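Local coordinates for protein flavodoxin (Streptococcus pneumoniae serotype 4, PDB 5LJL) that carries FMN and probably serves as a low-potential electron donor to several redox enzymes, at residues A3-V8 and L30-D35; T57-D62 and C100-D105. All blocks are in the same frame, centred on the assembly; numbering follows the deposited sequence.

Both contacts belong to one flavodoxin-like alpha/beta fold built on a five-stranded parallel sheet, but they share no element and lie on opposite sides of the chain's centre, their own centres about 24 Å apart. Contact 1 is a strand pair at one edge of the sheet, joining the outermost strand 33-38 to its neighbour 4-9; it is partly buried, with a ladder of backbone bonds, a lysine-aspartate salt bridge on one face and apolar packing on the other. Contact 2 is smaller yet mostly buried, and joins the loop after strand 52-56 to the start of helix 101-113. Its chemistry is small side chains and one threonine hydroxyl bonded to a helix N-H.

Contact 1: residues A3-V8 and L30-D35; sequences ALAKIV and LGLDVD
Leu4, Ala5 and Lys6 pair in parallel with Asp33, Val34 and Asp35, partners lying 4.8 Å apart from CA to CA, and the strand directions are turned by 18°, a normal sheet twist. Four backbone bonds lace the pair together: Asp33 N to Ala3 O, Ala5 N to Asp33 O, Asp35 N to Ala5 O, and Ile7 N to Asp35 O, the last the shortest at 2.8 Å. CA-H...O contacts from Leu4 to Asp33 O and from Val34 to Ala5 O support them.

The face with Leu4, Lys6, Asp33 and Asp35 carries the charges. From CB, the side chain of Lys6 runs alongside that of Asp35 and points the same way. Lys6 CG passes 3.7 Å from Asp35 OD2, CD bridges onward, and CE is again close to that oxygen. A bend at the last torsion (chi4 -60°) then brings Lys6 NZ to Asp35 OD2, a salt bridge of 2.9 Å. The ammonium uses the anti side of the carboxylate, 19° out of its plane. Leu4 crosses the side chain of Asp33 at about a right angle, with Leu4 CD1 3.9 Å from Asp33 CB.

The strands are the two ends of a beta-alpha-beta crossover through helix 15-29, the first such unit of the flavodoxin fold, and the helix packs on the other face through Ala24 and Leu27. There Ala5 CB meets Val34 CB at 4.2 Å, and Ile7 CD1 lies near the Val34 methyls, whose modelled rotation is strained and therefore uncertain.

Near the start of the pair, Leu32 CD2 touches the CB atoms of both Ala3 and Ala5, while Ile52 of strand 52-56 and Ala144 of helix 130-146 also touch this leucine. Just ahead of it, Gly31 ends the helix with positive phi in a Schellman motif, from which the chain enters strand 33-38.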
ATOM      1  N   ALA A   3      -9.551   0.254  14.737  1.00 26.22           N
ATOM      2  CA  ALA A   3      -8.294  -0.509  14.574  1.00 21.41           C
ATOM      3  C   ALA A   3      -7.219   0.553  14.201  1.00 19.78           C
ATOM      4  O   ALA A   3      -7.576   1.718  14.015  1.00 17.23           O
ATOM      5  CB  ALA A   3      -8.468  -1.557  13.475  1.00 22.31           C
ATOM      6  N   LEU A   4      -5.959   0.136  14.066  1.00 18.66           N
ATOM      7  CA  LEU A   4      -4.844   0.990  13.612  1.00 16.32           C
ATOM      8  C   LEU A   4      -4.327   0.512  12.222  1.00 14.92           C
ATOM      9  O   LEU A   4      -3.993  -0.658  12.091  1.00 14.91           O
ATOM     10  CB  LEU A   4      -3.713   0.916  14.624  1.00 16.87           C
ATOM     11  CG  LEU A   4      -2.424   1.676  14.190  1.00 16.46           C
ATOM     12  CD1 LEU A   4      -2.781   3.082  13.858  1.00 17.25           C
ATOM     13  CD2 LEU A   4      -1.305   1.565  15.239  1.00 18.04           C
ATOM     14  N   ALA A   5      -4.411   1.361  11.196  1.00 13.49           N
ATOM     15  CA  ALA A   5      -3.871   1.080   9.851  1.00 12.22           C
ATOM     16  C   ALA A   5      -2.613   1.972   9.652  1.00 12.76           C
ATOM     17  O   ALA A   5      -2.654   3.169   9.968  1.00 13.15           O
ATOM     18  CB  ALA A   5      -4.892   1.387   8.813  1.00 11.12           C
ATOM     19  N   LYS A   6      -1.507   1.385   9.148  1.00 11.44           N
ATOM     20  CA  LYS A   6      -0.262   2.135   8.765  1.00 11.93           C
ATOM     21  C   LYS A   6      -0.139   2.017   7.253  1.00 11.39           C
ATOM     22  O   LYS A   6      -0.135   0.888   6.730  1.00 11.63           O
ATOM     23  CB  LYS A   6       0.932   1.605   9.512  1.00 11.39           C
ATOM     24  CG  LYS A   6       0.996   2.035  10.981  1.00 11.93           C
ATOM     25  CD  LYS A   6       2.208   1.415  11.671  1.00 13.09           C
ATOM     26  CE  LYS A   6       2.475   1.837  13.113  1.00 14.85           C
ATOM     27  NZ  LYS A   6       2.702   3.265  13.211  1.00 16.51           N
ATOM     28  N   ILE A   7      -0.208   3.148   6.573  1.00 10.36           N
ATOM     29  CA  ILE A   7      -0.052   3.225   5.119  1.00 10.39           C
ATOM     30  C   ILE A   7       1.319   3.821   4.817  1.00 12.07           C
ATOM     31  O   ILE A   7       1.646   4.946   5.318  1.00 11.85           O
ATOM     32  CB  ILE A   7      -1.195   4.100   4.492  1.00 11.55           C
ATOM     33  CG1 ILE A   7      -2.580   3.536   4.808  1.00 12.15           C
ATOM     34  CG2 ILE A   7      -1.006   4.329   2.981  1.00 11.79           C
ATOM     35  CD1 ILE A   7      -3.731   4.448   4.365  1.00 13.39           C
ATOM     36  N   VAL A   8       2.130   3.110   4.044  1.00 11.31           N
ATOM     37  CA  VAL A   8       3.476   3.592   3.677  1.00 11.84           C
ATOM     38  C   VAL A   8       3.488   3.786   2.191  1.00 11.47           C
ATOM     39  O   VAL A   8       3.130   2.849   1.446  1.00 10.78           O
ATOM     40  CB  VAL A   8       4.557   2.621   4.165  1.00 12.77           C
ATOM     41  CG1 VAL A   8       5.948   3.146   3.778  1.00 13.11           C
ATOM     42  CG2 VAL A   8       4.417   2.415   5.662  1.00 13.41           C
ATOM     43  N   LEU A  30     -14.353   5.557   8.462  1.00 13.09           N
ATOM     44  CA  LEU A  30     -14.876   4.301   9.077  1.00 12.55           C
ATOM     45  C   LEU A  30     -14.487   4.090  10.534  1.00 12.63           C
ATOM     46  O   LEU A  30     -14.856   3.110  11.185  1.00 14.36           O
ATOM     47  CB  LEU A  30     -14.508   3.097   8.210  1.00 13.13           C
ATOM     48  CG  LEU A  30     -15.073   3.126   6.781  1.00 14.21           C
ATOM     49  CD1 LEU A  30     -14.506   2.000   5.898  1.00 16.34           C
ATOM     50  CD2 LEU A  30     -16.601   3.046   6.726  1.00 14.43           C
ATOM     51  N   GLY A  31     -13.757   5.037  11.068  1.00 13.09           N
ATOM     52  CA  GLY A  31     -13.397   4.959  12.478  1.00 14.21           C
ATOM     53  C   GLY A  31     -12.067   4.411  12.846  1.00 16.14           C
ATOM     54  O   GLY A  31     -11.782   4.256  14.039  1.00 18.57           O
ATOM     55  N   LEU A  32     -11.206   4.097  11.861  1.00 14.62           N
ATOM     56  CA  LEU A  32      -9.857   3.639  12.210  1.00 15.47           C
ATOM     57  C   LEU A  32      -8.918   4.847  12.521  1.00 15.83           C
ATOM     58  O   LEU A  32      -9.144   5.964  12.047  1.00 17.09           O
ATOM     59  CB  LEU A  32      -9.222   2.774  11.090  1.00 16.23           C
ATOM     60  CG  LEU A  32      -9.825   1.415  10.810  1.00 15.49           C
ATOM     61  CD1 LEU A  32     -11.125   1.494  10.024  1.00 15.74           C
ATOM     62  CD2 LEU A  32      -8.808   0.576  10.046  1.00 15.40           C
ATOM     63  N   ASP A  33      -7.888   4.554  13.317  1.00 17.43           N
ATOM     64  CA  ASP A  33      -6.751   5.446  13.445  1.00 20.37           C
ATOM     65  C   ASP A  33      -5.871   5.098  12.268  1.00 16.93           C
ATOM     66  O   ASP A  33      -5.644   3.915  12.035  1.00 17.49           O
ATOM     67  CB  ASP A  33      -5.973   5.179  14.720  1.00 23.66           C
ATOM     68  CG  ASP A  33      -6.646   5.759  15.934  1.00 28.78           C
ATOM     69  OD1 ASP A  33      -6.200   5.445  17.046  1.00 31.93           O
ATOM     70  OD2 ASP A  33      -7.593   6.541  15.750  1.00 32.53           O
ATOM     71  N   VAL A  34      -5.369   6.099  11.568  1.00 17.03           N
ATOM     72  CA  VAL A  34      -4.474   5.834  10.438  1.00 17.88           C
ATOM     73  C   VAL A  34      -3.239   6.717  10.428  1.00 18.59           C
ATOM     74  O   VAL A  34      -3.343   7.953  10.635  1.00 18.17           O
ATOM     75  CB  VAL A  34      -5.180   5.529   9.082  1.00 19.81           C
ATOM     76  CG1 VAL A  34      -6.701   5.462   9.125  1.00 17.76           C
ATOM     77  CG2 VAL A  34      -4.510   6.010   7.786  1.00 18.89           C
ATOM     78  N   ASP A  35      -2.094   6.070  10.240  1.00 14.01           N
ATOM     79  CA  ASP A  35      -0.839   6.782   9.956  1.00 15.25           C
ATOM     80  C   ASP A  35      -0.558   6.689   8.454  1.00 13.67           C
ATOM     81  O   ASP A  35      -0.695   5.591   7.905  1.00 13.82           O
ATOM     82  CB  ASP A  35       0.303   6.109  10.704  1.00 14.26           C
ATOM     83  CG  ASP A  35       0.128   6.125  12.204  1.00 15.23           C
ATOM     84  OD1 ASP A  35      -0.502   7.076  12.732  1.00 20.15           O
ATOM     85  OD2 ASP A  35       0.580   5.166  12.840  1.00 15.12           O
TER

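Contact 2: residues T57-D62 and C100-D105; sequences TYTYGD and CKAVDD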
ATOM      1  N   THR A  57       2.682   2.154  -3.826  1.00  9.76           N
ATOM      2  CA  THR A  57       3.946   2.382  -4.547  1.00 10.96           C
ATOM      3  C   THR A  57       3.782   2.621  -6.033  1.00 10.29           C
ATOM      4  O   THR A  57       2.967   1.994  -6.673  1.00 11.17           O
ATOM      5  CB  THR A  57       4.925   1.203  -4.264  1.00 11.22           C
ATOM      6  OG1 THR A  57       6.240   1.532  -4.767  1.00 12.02           O
ATOM      7  CG2 THR A  57       4.417  -0.121  -4.821  1.00 11.54           C
ATOM      8  N   TYR A  58       4.625   3.483  -6.584  1.00 10.72           N
ATOM      9  CA  TYR A  58       4.829   3.593  -8.042  1.00 11.24           C
ATOM     10  C   TYR A  58       5.892   2.494  -8.413  1.00 12.14           C
ATOM     11  O   TYR A  58       6.419   1.804  -7.554  1.00 12.14           O
ATOM     12  CB  TYR A  58       5.270   4.998  -8.457  1.00 12.08           C
ATOM     13  CG  TYR A  58       6.669   5.448  -8.022  1.00 12.21           C
ATOM     14  CD1 TYR A  58       6.871   5.961  -6.784  1.00 13.37           C
ATOM     15  CD2 TYR A  58       7.766   5.364  -8.877  1.00 13.68           C
ATOM     16  CE1 TYR A  58       8.126   6.480  -6.409  1.00 13.30           C
ATOM     17  CE2 TYR A  58       9.042   5.788  -8.501  1.00 14.44           C
ATOM     18  CZ  TYR A  58       9.238   6.348  -7.269  1.00 13.91           C
ATOM     19  OH  TYR A  58      10.484   6.793  -6.870  1.00 17.47           O
ATOM     20  N   THR A  59       6.130   2.348  -9.699  1.00 11.94           N
ATOM     21  CA  THR A  59       7.092   1.395 -10.241  1.00 12.82           C
ATOM     22  C   THR A  59       8.120   2.214 -11.074  1.00 14.80           C
ATOM     23  O   THR A  59       7.742   3.111 -11.811  1.00 14.68           O
ATOM     24  CB  THR A  59       6.368   0.415 -11.157  1.00 12.36           C
ATOM     25  OG1 THR A  59       5.350  -0.281 -10.428  1.00 11.66           O
ATOM     26  CG2 THR A  59       7.278  -0.536 -11.818  1.00 13.20           C
ATOM     27  N   TYR A  60       9.402   1.875 -10.961  1.00 17.00           N
ATOM     28  CA  TYR A  60      10.460   2.687 -11.520  1.00 23.80           C
ATOM     29  C   TYR A  60      11.114   1.939 -12.690  1.00 27.38           C
ATOM     30  O   TYR A  60      11.513   0.798 -12.537  1.00 28.05           O
ATOM     31  CB  TYR A  60      11.446   3.013 -10.401  1.00 28.08           C
ATOM     32  CG  TYR A  60      12.540   4.025 -10.704  1.00 35.22           C
ATOM     33  CD1 TYR A  60      12.353   5.078 -11.602  1.00 39.62           C
ATOM     34  CD2 TYR A  60      13.788   3.938 -10.043  1.00 38.80           C
ATOM     35  CE1 TYR A  60      13.385   6.005 -11.866  1.00 44.56           C
ATOM     36  CE2 TYR A  60      14.814   4.875 -10.275  1.00 39.83           C
ATOM     37  CZ  TYR A  60      14.613   5.896 -11.188  1.00 44.29           C
ATOM     38  OH  TYR A  60      15.629   6.808 -11.394  1.00 47.47           O
ATOM     39  N   GLY A  61      11.115   2.572 -13.869  1.00 31.82           N
ATOM     40  CA  GLY A  61      11.669   1.981 -15.085  1.00 29.94           C
ATOM     41  C   GLY A  61      11.102   0.616 -15.383  1.00 28.26           C
ATOM     42  O   GLY A  61       9.870   0.332 -15.224  1.00 26.72           O
ATOM     43  N   ASP A  62      12.014  -0.284 -15.704  1.00 28.42           N
ATOM     44  CA  ASP A  62      11.655  -1.601 -16.147  1.00 30.20           C
ATOM     45  C   ASP A  62      11.275  -2.455 -14.918  1.00 29.88           C
ATOM     46  O   ASP A  62      12.002  -3.408 -14.560  1.00 29.18           O
ATOM     47  CB  ASP A  62      12.828  -2.240 -16.942  1.00 34.89           C
ATOM     48  CG  ASP A  62      12.387  -3.450 -17.778  1.00 40.59           C
ATOM     49  OD1 ASP A  62      13.160  -3.900 -18.678  1.00 46.17           O
ATOM     50  OD2 ASP A  62      11.234  -3.925 -17.572  1.00 39.74           O
ATOM     51  N   CYS A 100       2.640  -1.105 -12.977  1.00 11.78           N
ATOM     52  CA  CYS A 100       2.447  -1.433 -11.570  1.00 12.52           C
ATOM     53  C   CYS A 100       3.126  -2.723 -11.126  1.00 11.98           C
ATOM     54  O   CYS A 100       2.683  -3.337 -10.126  1.00 13.02           O
ATOM     55  CB  CYS A 100       0.952  -1.362 -11.195  1.00 12.70           C
ATOM     56  SG  CYS A 100       0.216   0.265 -11.225  1.00 12.94           S
ATOM     57  N   LYS A 101       4.245  -3.126 -11.729  1.00 11.99           N
ATOM     58  CA  LYS A 101       4.893  -4.358 -11.299  1.00 12.32           C
ATOM     59  C   LYS A 101       5.357  -4.226  -9.830  1.00 11.61           C
ATOM     60  O   LYS A 101       5.366  -5.234  -9.152  1.00 11.07           O
ATOM     61  CB  LYS A 101       6.019  -4.770 -12.212  1.00 16.24           C
ATOM     62  CG  LYS A 101       6.808  -5.954 -11.689  1.00 19.23           C
ATOM     63  CD  LYS A 101       7.536  -6.595 -12.806  1.00 27.48           C
ATOM     64  CE  LYS A 101       8.422  -7.701 -12.267  1.00 30.47           C
ATOM     65  NZ  LYS A 101       8.732  -8.650 -13.370  1.00 33.92           N
ATOM     66  N   ALA A 102       5.714  -3.034  -9.346  1.00 10.98           N
ATOM     67  CA  ALA A 102       6.099  -2.912  -7.933  1.00 10.86           C
ATOM     68  C   ALA A 102       4.921  -3.306  -6.973  1.00 10.78           C
ATOM     69  O   ALA A 102       5.184  -3.781  -5.847  1.00 11.93           O
ATOM     70  CB  ALA A 102       6.674  -1.518  -7.570  1.00 10.53           C
ATOM     71  N   VAL A 103       3.673  -3.086  -7.400  1.00 11.50           N
ATOM     72  CA  VAL A 103       2.470  -3.482  -6.610  1.00 11.17           C
ATOM     73  C   VAL A 103       2.473  -5.021  -6.455  1.00 11.63           C
ATOM     74  O   VAL A 103       2.352  -5.559  -5.316  1.00 11.47           O
ATOM     75  CB  VAL A 103       1.127  -2.937  -7.229  1.00 11.80           C
ATOM     76  CG1 VAL A 103      -0.085  -3.565  -6.538  1.00 12.56           C
ATOM     77  CG2 VAL A 103       1.085  -1.410  -7.287  1.00 12.16           C
ATOM     78  N   ASP A 104       2.704  -5.724  -7.561  1.00 13.17           N
ATOM     79  CA  ASP A 104       2.788  -7.168  -7.547  1.00 13.59           C
ATOM     80  C   ASP A 104       3.942  -7.635  -6.673  1.00 12.84           C
ATOM     81  O   ASP A 104       3.803  -8.588  -5.884  1.00 11.66           O
ATOM     82  CB  ASP A 104       2.943  -7.726  -8.967  1.00 16.12           C
ATOM     83  CG  ASP A 104       1.698  -7.697  -9.742  1.00 17.67           C
ATOM     84  OD1 ASP A 104       0.602  -7.347  -9.237  1.00 18.84           O
ATOM     85  OD2 ASP A 104       1.812  -8.039 -10.943  1.00 21.29           O
ATOM     86  N   ASP A 105       5.088  -6.979  -6.776  1.00 11.89           N
ATOM     87  CA  ASP A 105       6.252  -7.366  -5.969  1.00 12.83           C
ATOM     88  C   ASP A 105       6.030  -7.203  -4.466  1.00 12.29           C
ATOM     89  O   ASP A 105       6.447  -8.046  -3.676  1.00 12.54           O
ATOM     90  CB  ASP A 105       7.458  -6.559  -6.400  1.00 14.88           C
ATOM     91  CG  ASP A 105       7.907  -6.872  -7.824  1.00 17.66           C
ATOM     92  OD1 ASP A 105       7.484  -7.891  -8.409  1.00 19.71           O
ATOM     93  OD2 ASP A 105       8.599  -5.996  -8.315  1.00 24.34           O
TER
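Thr59 and Ala102 bring an irregular loop against the first turn of helix 101-113, their CA atoms 5.0 Å apart, with Cys100 at the N-cap position. Thr59 OG1 accepts a hydrogen bond from Ala102 N (3.0 Å, 155° at the hydrogen), so a side chain from the loop satisfies an N-H of the helix's opening turn. A first torsion of -59° sets OG1 opposite the carbonyl carbon and aims it at that turn. The N-H of Val103 is bonded within the turn, to Cys100 O.

Segment 57-62 follows strand 52-56; as in other flavodoxins, it and the loop leading into helix 101-113 probably border the FMN isoalloxazine. Tyr58 CB points away from helix 101-113, OH is bonded to Glu68, and the nearest side-chain atom lies about 3 Å from a bound phosphate ion, probably from the crystallisation medium.

Ala102 CB nestles against the loop, 3.3 Å from Tyr58 O and 3.8 Å from Thr57 CG2. Tyr58 O also receives Thr57 OG1 at 2.8 Å, on a lone pair in the carbonyl plane. Beside them, Val103 CG2 lies 3.9 Å from Thr57 O, while Cys121 and Lys123 of strand 116-125 pack against the same valine.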